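Local coordinates for protein citrate lyase, subunit 1 (Methanosaeta concilii, PDB 6HXI) that probably takes part in the ATP-driven conversion of citrate and coenzyme A into acetyl-CoA and oxaloacetate, as a subunit of ATP citrate lyase, at residues I285-I290 with M409-V413; I371-R377 with V398-G404; R272-A278 with G333-G339. All coordinates share one frame; numbering follows the deposited sequence.

Interaction 1: I285-I290 with M409-V413; sequences IYADTI and MTRIV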
loop_
_atom_site.group_PDB
_atom_site.type_symbol
_atom_site.label_atom_id
_atom_site.label_comp_id
_atom_site.label_asym_id
_atom_site.label_seq_id
_atom_site.Cartn_x
_atom_site.Cartn_y
_atom_site.Cartn_z
ATOM N N ILE C 285 -21.979 -56.373 22.015
ATOM C CA ILE C 285 -21.275 -57.648 21.800
ATOM C C ILE C 285 -20.257 -57.917 22.911
ATOM O O ILE C 285 -20.174 -59.058 23.373
ATOM C CB ILE C 285 -20.670 -57.784 20.372
ATOM C CG1 ILE C 285 -21.791 -57.717 19.313
ATOM C CG2 ILE C 285 -19.844 -59.097 20.232
ATOM C CD1 ILE C 285 -21.344 -57.489 17.904
ATOM N N TYR C 286 -19.515 -56.878 23.359
ATOM C CA TYR C 286 -18.555 -57.032 24.464
ATOM C C TYR C 286 -19.276 -57.379 25.753
ATOM O O TYR C 286 -18.800 -58.234 26.481
ATOM C CB TYR C 286 -17.690 -55.785 24.649
ATOM C CG TYR C 286 -16.486 -55.716 23.739
ATOM C CD1 TYR C 286 -16.597 -55.234 22.442
ATOM C CD2 TYR C 286 -15.217 -56.056 24.201
ATOM C CE1 TYR C 286 -15.483 -55.104 21.618
ATOM C CE2 TYR C 286 -14.093 -55.930 23.385
ATOM C CZ TYR C 286 -14.232 -55.447 22.094
ATOM O OH TYR C 286 -13.142 -55.296 21.272
ATOM N N ALA C 287 -20.449 -56.763 26.004
ATOM C CA ALA C 287 -21.300 -57.049 27.165
ATOM C C ALA C 287 -21.840 -58.493 27.086
ATOM O O ALA C 287 -21.844 -59.187 28.095
ATOM C CB ALA C 287 -22.451 -56.054 27.234
ATOM N N ASP C 288 -22.245 -58.953 25.870
ATOM C CA ASP C 288 -22.729 -60.317 25.624
ATOM C C ASP C 288 -21.663 -61.333 26.018
ATOM O O ASP C 288 -21.979 -62.292 26.720
ATOM C CB ASP C 288 -23.143 -60.530 24.149
ATOM C CG ASP C 288 -24.388 -59.770 23.668
ATOM O OD1 ASP C 288 -25.011 -59.060 24.490
ATOM O OD2 ASP C 288 -24.724 -59.872 22.457
ATOM N N THR C 289 -20.397 -61.098 25.596
ATOM C CA THR C 289 -19.249 -61.976 25.876
ATOM C C THR C 289 -18.938 -62.030 27.370
ATOM O O THR C 289 -18.705 -63.116 27.880
ATOM C CB THR C 289 -18.032 -61.586 25.012
ATOM O OG1 THR C 289 -18.458 -61.421 23.660
ATOM C CG2 THR C 289 -16.925 -62.618 25.055
ATOM N N ILE C 290 -18.950 -60.874 28.072
ATOM C CA ILE C 290 -18.694 -60.820 29.526
ATOM C C ILE C 290 -19.759 -61.645 30.284
ATOM O O ILE C 290 -19.387 -62.428 31.146
ATOM C CB ILE C 290 -18.544 -59.360 30.066
ATOM C CG1 ILE C 290 -17.425 -58.584 29.326
ATOM C CG2 ILE C 290 -18.295 -59.353 31.585
ATOM C CD1 ILE C 290 -17.550 -57.021 29.364
ATOM N N MET C 409 -12.191 -59.399 17.491
ATOM C CA MET C 409 -12.775 -58.275 18.250
ATOM C C MET C 409 -12.915 -58.502 19.764
ATOM O O MET C 409 -12.394 -57.715 20.557
ATOM C CB MET C 409 -14.122 -57.825 17.663
ATOM C CG MET C 409 -14.595 -56.492 18.223
ATOM S SD MET C 409 -16.211 -55.987 17.615
ATOM C CE MET C 409 -17.281 -56.929 18.666
ATOM N N THR C 410 -13.574 -59.588 20.152
ATOM C CA THR C 410 -13.881 -59.855 21.551
ATOM C C THR C 410 -12.866 -60.786 22.260
ATOM O O THR C 410 -13.155 -61.245 23.372
ATOM C CB THR C 410 -15.336 -60.347 21.644
ATOM O OG1 THR C 410 -15.716 -60.403 23.012
ATOM C CG2 THR C 410 -15.567 -61.690 20.958
ATOM N N ARG C 411 -11.671 -61.004 21.656
ATOM C CA ARG C 411 -10.641 -61.870 22.227
ATOM C C ARG C 411 -10.003 -61.303 23.511
ATOM O O ARG C 411 -9.493 -62.078 24.323
ATOM C CB ARG C 411 -9.576 -62.234 21.183
ATOM C CG ARG C 411 -9.019 -63.651 21.333
ATOM C CD ARG C 411 -7.774 -63.873 20.483
ATOM N NE ARG C 411 -8.061 -63.908 19.042
ATOM C CZ ARG C 411 -7.143 -63.788 18.084
ATOM N NH1 ARG C 411 -5.865 -63.613 18.399
ATOM N NH2 ARG C 411 -7.498 -63.838 16.806
ATOM N N ILE C 412 -10.055 -59.960 23.710
ATOM C CA ILE C 412 -9.497 -59.317 24.912
ATOM C C ILE C 412 -10.352 -59.597 26.166
ATOM O O ILE C 412 -9.861 -59.425 27.282
ATOM C CB ILE C 412 -9.181 -57.804 24.743
ATOM C CG1 ILE C 412 -10.424 -56.976 24.292
ATOM C CG2 ILE C 412 -7.974 -57.597 23.813
ATOM C CD1 ILE C 412 -10.469 -55.560 24.868
ATOM N N VAL C 413 -11.616 -60.037 25.979
ATOM C CA VAL C 413 -12.521 -60.369 27.084
ATOM C C VAL C 413 -12.041 -61.653 27.805
ATOM O O VAL C 413 -11.717 -61.540 28.990
ATOM C CB VAL C 413 -14.023 -60.399 26.684
ATOM C CG1 VAL C 413 -14.902 -60.890 27.833
ATOM C CG2 VAL C 413 -14.480 -59.025 26.216
#

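Interaction 2: I371-R377 with V398-G404; sequences IEIYVRR and VPIQVHG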
loop_
_atom_site.group_PDB
_atom_site.type_symbol
_atom_site.label_atom_id
_atom_site.label_comp_id
_atom_site.label_asym_id
_atom_site.label_seq_id
_atom_site.Cartn_x
_atom_site.Cartn_y
_atom_site.Cartn_z
ATOM N N ILE C 371 -5.078 -51.887 38.478
ATOM C CA ILE C 371 -5.819 -51.866 37.222
ATOM C C ILE C 371 -4.941 -52.362 36.062
ATOM O O ILE C 371 -3.772 -51.977 35.956
ATOM C CB ILE C 371 -6.477 -50.471 36.985
ATOM C CG1 ILE C 371 -7.565 -50.193 38.059
ATOM C CG2 ILE C 371 -7.054 -50.331 35.564
ATOM C CD1 ILE C 371 -8.116 -48.744 38.139
ATOM N N GLU C 372 -5.519 -53.259 35.228
ATOM C CA GLU C 372 -4.922 -53.856 34.031
ATOM C C GLU C 372 -5.731 -53.396 32.818
ATOM O O GLU C 372 -6.957 -53.535 32.810
ATOM C CB GLU C 372 -4.909 -55.387 34.130
ATOM C CG GLU C 372 -3.847 -55.928 35.066
ATOM C CD GLU C 372 -4.150 -57.292 35.654
ATOM O OE1 GLU C 372 -4.764 -58.128 34.953
ATOM O OE2 GLU C 372 -3.748 -57.531 36.816
ATOM N N ILE C 373 -5.052 -52.805 31.826
ATOM C CA ILE C 373 -5.696 -52.257 30.629
ATOM C C ILE C 373 -5.532 -53.197 29.435
ATOM O O ILE C 373 -4.424 -53.661 29.176
ATOM C CB ILE C 373 -5.210 -50.798 30.349
ATOM C CG1 ILE C 373 -5.565 -49.858 31.519
ATOM C CG2 ILE C 373 -5.758 -50.245 29.031
ATOM C CD1 ILE C 373 -4.439 -49.006 32.007
ATOM N N TYR C 374 -6.641 -53.487 28.726
ATOM C CA TYR C 374 -6.671 -54.350 27.539
ATOM C C TYR C 374 -7.308 -53.566 26.383
ATOM O O TYR C 374 -8.429 -53.066 26.513
ATOM C CB TYR C 374 -7.423 -55.670 27.819
ATOM C CG TYR C 374 -6.788 -56.514 28.902
ATOM C CD1 TYR C 374 -6.971 -56.212 30.253
ATOM C CD2 TYR C 374 -6.014 -57.626 28.582
ATOM C CE1 TYR C 374 -6.368 -56.975 31.256
ATOM C CE2 TYR C 374 -5.418 -58.404 29.578
ATOM C CZ TYR C 374 -5.601 -58.078 30.912
ATOM O OH TYR C 374 -5.016 -58.851 31.885
ATOM N N VAL C 375 -6.559 -53.413 25.278
ATOM C CA VAL C 375 -6.959 -52.655 24.090
ATOM C C VAL C 375 -7.021 -53.521 22.816
ATOM O O VAL C 375 -6.096 -54.283 22.572
ATOM C CB VAL C 375 -6.011 -51.444 23.869
ATOM C CG1 VAL C 375 -6.536 -50.522 22.763
ATOM C CG2 VAL C 375 -5.766 -50.670 25.168
ATOM N N ARG C 376 -8.095 -53.372 22.008
ATOM C CA ARG C 376 -8.278 -53.990 20.689
ATOM C C ARG C 376 -8.974 -52.945 19.817
ATOM O O ARG C 376 -10.140 -52.635 20.044
ATOM C CB ARG C 376 -9.087 -55.297 20.718
ATOM C CG ARG C 376 -9.081 -56.055 19.371
ATOM C CD ARG C 376 -10.138 -55.574 18.372
ATOM N NE ARG C 376 -10.107 -56.319 17.107
ATOM C CZ ARG C 376 -10.978 -56.163 16.112
ATOM N NH1 ARG C 376 -11.969 -55.285 16.217
ATOM N NH2 ARG C 376 -10.877 -56.900 15.013
ATOM N N ARG C 377 -8.273 -52.420 18.822
ATOM C CA ARG C 377 -8.853 -51.407 17.965
ATOM C C ARG C 377 -8.298 -51.402 16.553
ATOM O O ARG C 377 -7.129 -51.693 16.331
ATOM C CB ARG C 377 -8.711 -50.018 18.631
ATOM C CG ARG C 377 -9.557 -48.894 18.034
ATOM C CD ARG C 377 -11.052 -49.037 18.243
ATOM N NE ARG C 377 -11.728 -47.774 17.931
ATOM C CZ ARG C 377 -12.881 -47.670 17.282
ATOM N NH1 ARG C 377 -13.531 -48.757 16.892
ATOM N NH2 ARG C 377 -13.412 -46.479 17.054
ATOM N N VAL C 398 1.610 -49.765 34.675
ATOM C CA VAL C 398 0.413 -50.618 34.702
ATOM C C VAL C 398 0.398 -51.488 33.427
ATOM O O VAL C 398 0.823 -51.004 32.369
ATOM C CB VAL C 398 -0.935 -49.852 34.919
ATOM C CG1 VAL C 398 -1.057 -49.312 36.343
ATOM C CG2 VAL C 398 -1.145 -48.750 33.893
ATOM N N PRO C 399 -0.055 -52.765 33.499
ATOM C CA PRO C 399 -0.061 -53.604 32.286
ATOM C C PRO C 399 -1.061 -53.147 31.213
ATOM O O PRO C 399 -2.258 -53.030 31.482
ATOM C CB PRO C 399 -0.370 -55.018 32.821
ATOM C CG PRO C 399 -0.227 -54.934 34.320
ATOM C CD PRO C 399 -0.566 -53.516 34.663
ATOM N N ILE C 400 -0.551 -52.841 30.007
ATOM C CA ILE C 400 -1.388 -52.418 28.875
ATOM C C ILE C 400 -1.149 -53.367 27.680
ATOM O O ILE C 400 -0.131 -53.251 26.987
ATOM C CB ILE C 400 -1.285 -50.894 28.517
ATOM C CG1 ILE C 400 -1.580 -49.999 29.752
ATOM C CG2 ILE C 400 -2.226 -50.551 27.358
ATOM C CD1 ILE C 400 -1.361 -48.494 29.614
ATOM N N GLN C 401 -2.080 -54.324 27.480
ATOM C CA GLN C 401 -2.070 -55.311 26.390
ATOM C C GLN C 401 -2.737 -54.682 25.174
ATOM O O GLN C 401 -3.930 -54.391 25.230
ATOM C CB GLN C 401 -2.820 -56.579 26.817
ATOM C CG GLN C 401 -1.919 -57.760 27.155
ATOM C CD GLN C 401 -2.630 -59.054 26.855
ATOM O OE1 GLN C 401 -3.013 -59.332 25.710
ATOM N NE2 GLN C 401 -2.825 -59.876 27.876
ATOM N N VAL C 402 -1.956 -54.434 24.096
ATOM C CA VAL C 402 -2.419 -53.718 22.888
ATOM C C VAL C 402 -2.575 -54.633 21.659
ATOM O O VAL C 402 -1.630 -55.325 21.264
ATOM C CB VAL C 402 -1.524 -52.488 22.598
ATOM C CG1 VAL C 402 -1.920 -51.788 21.290
ATOM C CG2 VAL C 402 -1.564 -51.503 23.766
ATOM N N HIS C 403 -3.793 -54.612 21.066
ATOM C CA HIS C 403 -4.204 -55.434 19.921
ATOM C C HIS C 403 -4.806 -54.604 18.809
ATOM O O HIS C 403 -5.315 -53.514 19.050
ATOM C CB HIS C 403 -5.228 -56.503 20.352
ATOM C CG HIS C 403 -4.735 -57.423 21.418
ATOM N ND1 HIS C 403 -4.317 -58.702 21.121
ATOM C CD2 HIS C 403 -4.602 -57.214 22.746
ATOM C CE1 HIS C 403 -3.949 -59.239 22.274
ATOM N NE2 HIS C 403 -4.102 -58.379 23.281
ATOM N N GLY C 404 -4.778 -55.156 17.606
ATOM C CA GLY C 404 -5.313 -54.520 16.412
ATOM C C GLY C 404 -6.279 -55.411 15.653
ATOM O O GLY C 404 -6.783 -56.389 16.216
#

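Interaction 3: R272-A278 with G333-G339; sequences RVWTMVA and GKVLLIG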
loop_
_atom_site.group_PDB
_atom_site.type_symbol
_atom_site.label_atom_id
_atom_site.label_comp_id
_atom_site.label_asym_id
_atom_site.label_seq_id
_atom_site.Cartn_x
_atom_site.Cartn_y
_atom_site.Cartn_z
ATOM N N ARG C 272 -15.534 -55.032 39.107
ATOM C CA ARG C 272 -14.125 -55.026 38.710
ATOM C C ARG C 272 -13.923 -55.018 37.169
ATOM O O ARG C 272 -12.788 -54.838 36.724
ATOM C CB ARG C 272 -13.309 -56.146 39.404
ATOM C CG ARG C 272 -13.715 -57.595 39.089
ATOM C CD ARG C 272 -12.822 -58.627 39.786
ATOM N NE ARG C 272 -11.411 -58.483 39.412
ATOM C CZ ARG C 272 -10.846 -59.058 38.354
ATOM N NH1 ARG C 272 -11.556 -59.853 37.563
ATOM N NH2 ARG C 272 -9.568 -58.843 38.079
ATOM N N VAL C 273 -15.009 -55.164 36.362
ATOM C CA VAL C 273 -14.882 -55.113 34.893
ATOM C C VAL C 273 -15.427 -53.787 34.326
ATOM O O VAL C 273 -16.641 -53.530 34.346
ATOM C CB VAL C 273 -15.444 -56.336 34.117
ATOM C CG1 VAL C 273 -15.048 -56.275 32.632
ATOM C CG2 VAL C 273 -15.007 -57.646 34.743
ATOM N N TRP C 274 -14.528 -52.957 33.820
ATOM C CA TRP C 274 -14.957 -51.703 33.219
ATOM C C TRP C 274 -14.714 -51.741 31.719
ATOM O O TRP C 274 -13.798 -52.430 31.230
ATOM C CB TRP C 274 -14.302 -50.491 33.886
ATOM C CG TRP C 274 -14.760 -50.263 35.293
ATOM C CD1 TRP C 274 -14.376 -50.955 36.405
ATOM C CD2 TRP C 274 -15.686 -49.264 35.740
ATOM N NE1 TRP C 274 -15.002 -50.446 37.518
ATOM C CE2 TRP C 274 -15.806 -49.402 37.141
ATOM C CE3 TRP C 274 -16.444 -48.278 35.091
ATOM C CZ2 TRP C 274 -16.655 -48.595 37.899
ATOM C CZ3 TRP C 274 -17.262 -47.456 35.850
ATOM C CH2 TRP C 274 -17.365 -47.622 37.232
ATOM N N THR C 275 -15.573 -51.048 30.984
ATOM C CA THR C 275 -15.470 -51.045 29.542
ATOM C C THR C 275 -15.522 -49.651 28.935
ATOM O O THR C 275 -16.281 -48.779 29.384
ATOM C CB THR C 275 -16.563 -51.935 28.917
ATOM O OG1 THR C 275 -17.861 -51.486 29.332
ATOM C CG2 THR C 275 -16.364 -53.425 29.204
ATOM N N MET C 276 -14.736 -49.461 27.879
ATOM C CA MET C 276 -14.744 -48.246 27.088
ATOM C C MET C 276 -14.686 -48.697 25.644
ATOM O O MET C 276 -13.627 -48.718 25.013
ATOM C CB MET C 276 -13.634 -47.273 27.476
ATOM C CG MET C 276 -13.766 -45.956 26.754
ATOM S SD MET C 276 -12.803 -44.630 27.488
ATOM C CE MET C 276 -11.185 -45.430 27.630
ATOM N N VAL C 277 -15.845 -49.136 25.160
ATOM C CA VAL C 277 -16.016 -49.703 23.824
ATOM C C VAL C 277 -16.581 -48.676 22.845
ATOM O O VAL C 277 -17.502 -47.930 23.174
ATOM C CB VAL C 277 -16.836 -51.028 23.850
ATOM C CG1 VAL C 277 -16.949 -51.638 22.460
ATOM C CG2 VAL C 277 -16.222 -52.031 24.825
ATOM N N ALA C 278 -15.992 -48.637 21.654
ATOM C CA ALA C 278 -16.424 -47.780 20.584
ATOM C C ALA C 278 -17.552 -48.448 19.787
ATOM O O ALA C 278 -17.423 -49.600 19.355
ATOM C CB ALA C 278 -15.255 -47.471 19.686
ATOM N N GLY C 333 -7.604 -57.004 41.639
ATOM C CA GLY C 333 -7.471 -55.782 40.861
ATOM C C GLY C 333 -8.766 -55.436 40.162
ATOM O O GLY C 333 -9.847 -55.862 40.581
ATOM N N LYS C 334 -8.654 -54.657 39.088
ATOM C CA LYS C 334 -9.759 -54.242 38.227
ATOM C C LYS C 334 -9.279 -54.294 36.784
ATOM O O LYS C 334 -8.093 -54.104 36.535
ATOM C CB LYS C 334 -10.267 -52.838 38.594
ATOM C CG LYS C 334 -11.233 -52.858 39.763
ATOM C CD LYS C 334 -11.610 -51.482 40.245
ATOM C CE LYS C 334 -12.590 -51.601 41.388
ATOM N NZ LYS C 334 -12.843 -50.297 42.043
ATOM N N VAL C 335 -10.175 -54.579 35.841
ATOM C CA VAL C 335 -9.824 -54.642 34.418
ATOM C C VAL C 335 -10.526 -53.540 33.591
ATOM O O VAL C 335 -11.731 -53.323 33.752
ATOM C CB VAL C 335 -10.066 -56.067 33.856
ATOM C CG1 VAL C 335 -9.906 -56.099 32.352
ATOM C CG2 VAL C 335 -9.133 -57.088 34.503
ATOM N N LEU C 336 -9.750 -52.829 32.724
ATOM C CA LEU C 336 -10.239 -51.803 31.787
ATOM C C LEU C 336 -10.139 -52.325 30.344
ATOM O O LEU C 336 -9.035 -52.520 29.837
ATOM C CB LEU C 336 -9.524 -50.436 31.933
ATOM C CG LEU C 336 -9.967 -49.282 30.966
ATOM C CD1 LEU C 336 -11.507 -49.010 31.001
ATOM C CD2 LEU C 336 -9.193 -47.999 31.241
ATOM N N LEU C 337 -11.307 -52.538 29.699
ATOM C CA LEU C 337 -11.389 -53.043 28.331
ATOM C C LEU C 337 -11.705 -51.932 27.344
ATOM O O LEU C 337 -12.846 -51.481 27.251
ATOM C CB LEU C 337 -12.401 -54.203 28.223
ATOM C CG LEU C 337 -12.173 -55.403 29.160
ATOM C CD1 LEU C 337 -13.393 -56.283 29.205
ATOM C CD2 LEU C 337 -10.973 -56.227 28.728
ATOM N N ILE C 338 -10.669 -51.475 26.634
ATOM C CA ILE C 338 -10.741 -50.424 25.610
ATOM C C ILE C 338 -10.837 -51.114 24.263
ATOM O O ILE C 338 -9.832 -51.356 23.585
ATOM C CB ILE C 338 -9.563 -49.405 25.700
ATOM C CG1 ILE C 338 -9.272 -49.001 27.189
ATOM C CG2 ILE C 338 -9.866 -48.181 24.788
ATOM C CD1 ILE C 338 -8.150 -48.025 27.440
ATOM N N GLY C 339 -12.056 -51.473 23.906
ATOM C CA GLY C 339 -12.297 -52.211 22.675
ATOM C C GLY C 339 -13.066 -51.471 21.612
ATOM O O GLY C 339 -13.254 -50.254 21.689
#

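Interaction 1: I285-I290 with M409-V413
Thr289 OG1 is gripped twice: it takes a hydrogen from Thr410 OG1 at 3.0 Å, the two side chains meeting tip to tip, and gives its own to Ile285 O, one turn back, at 2.9 Å. The bond ties helix 280-292 to segment 409-413, which runs into helix 412-417; both helices pack on the same face of the parallel sheet in this alpha/beta domain of succinyl-CoA synthetase type. With chi1 at -47°, OG1 stands beside its own backbone N, which turns CG2 to Val413 CG1. The Tyr286 ring reaches from the helix into segment 409-413. Ile412 CG1 meets its edge in plane at CE2, Val413 CG2 comes obliquely to Tyr286 CD2 (3.7 Å), and Met409 CG lies 3.8 Å from Tyr286 CE1. Met409 SD, 5.4 Å from the ring centroid and 65° off its normal, makes an oblique Met-aromatic contact. The bend of Met409 at chi3 (81°) brings CE back to Ile285 CG2 at 3.7 Å. At the far end of the ring, Tyr286 OH is hydrogen-bonded with Gly340 N and lies 2.6 Å from Met409 O. Were Tyr286 cut back to an alanine, Gly340 N would probably lose this partner and a gap open among Met409, Ile412 and Val413. Farther along the helix, Ile290 CG1 meets Val413 CG1 at 3.7 Å, the side chains crossing at about a right angle.

Interaction 2: I371-R377 with V398-G404
Ile373 N to Pro399 O (2.8 Å) starts a parallel ladder of five backbone hydrogen bonds between strands 371-376 and 400-403, whose axes diverge by only 6°. Ile373 and Val375 each bond through both N and O, to Pro399 O and Gln401 N, then to Gln401 O and His403 N; Arg377 N continues the series to His403 O. CA-H...O contacts fill in between, as from Ile400 CA to Ile373 O at 3.3 Å. The apolar contacts lie on the face of Ile373, Val375, Ile400 and Val402: Ile373 and Ile400 run side by side, CB to CG1 at 3.8 Å, and Ile373 CD1 reaches Val398 CG2. The polar side chains occupy the other face. Gln401 NE2 sits at the edge of the Tyr374 ring, 3.4 Å from CE2, with ring and amide planes 62° apart. The amide is fixed by its other end, OE1 accepting from His403 NE2 at 2.8 Å in the imidazole plane, while Tyr374 OH donates to Glu372 OE1. His403 CB lies beside Arg376, 4.0 Å from its CG, the side chains crossing at about a right angle. Arg376 bends at chi2 (-85°), which carries its guanidinium on to a salt bridge with Glu184 of the neighbouring succinyl-CoA ligase alpha-type subunit. Arg377, just past the strand, bonds a bound citrate anion through NH1. Helix 382-396 links the two strands as a beta-alpha-beta unit; strand 334-338 flanks strand 371-376, helix 412-417 lies over Tyr374, Gln401 and His403, and helix 348-361 packs against Ile373 and Val375.

Interaction 3: R272-A278 with G333-G339
Arg272 CB meets Gly333 O (3.7 Å) and Lys334 CG, and the side chain then folds along the start of segment 333-339. Chi1 of 63° puts CG between the backbone N and carbonyl carbon; CD then comes near Gly333 O, and a bend at chi3 brings NE to the same oxygen in a 3.3 Å hydrogen bond. That donor stands above the carbonyl plane, 54° out of it. At the tip NH2 lies 4.0 Å from Val335 CG2 and is hydrogen-bonded to Asn332 O. The backbones run parallel, with straight bonds such as Val335 N to Arg272 O (2.8 Å) and Met276 N to Leu337 O (2.8 Å); toward the C-terminal end Gly339 N gives Met276 O only a weak bond, before Ala278 N meets Gly339 O. Leu337 CD1 packs on Val273 CG1 at 3.8 Å, beneath helix 412-417. On the other face Met276 and Ile338 lie side by side, CE to CD1 at 4.0 Å, while Trp274 and Met276 pack on helix 311-325. The Ala278 side chain is about 4 Å, nearest atoms, from a bound citrate anion, as expected of an alpha/beta domain with its ligand site at the C-terminal ends of parallel strands.

How the interactions relate
From the N-terminal side, 272-278 comes first and 285-290 follows on the next helix; the chain then returns at 333-339 to close interaction 3. Interaction 2 opens later, at 371-377, and closes after one helix at 398-404. Only then does 409-413 close interaction 1, whose loop encloses interaction 2 and crosses interaction 3. Interactions 2 and 3 are in series yet share one parallel sheet, since strands 334-338 and 371-376 are neighbours, joined at Tyr374 by probable hydrogen bonds to Leu336 and Ile338. Interaction 1 lies on one face of the sheet: Tyr286 packs on Val277 and Ile412 on His403, so the two helices cover strands from both pairs.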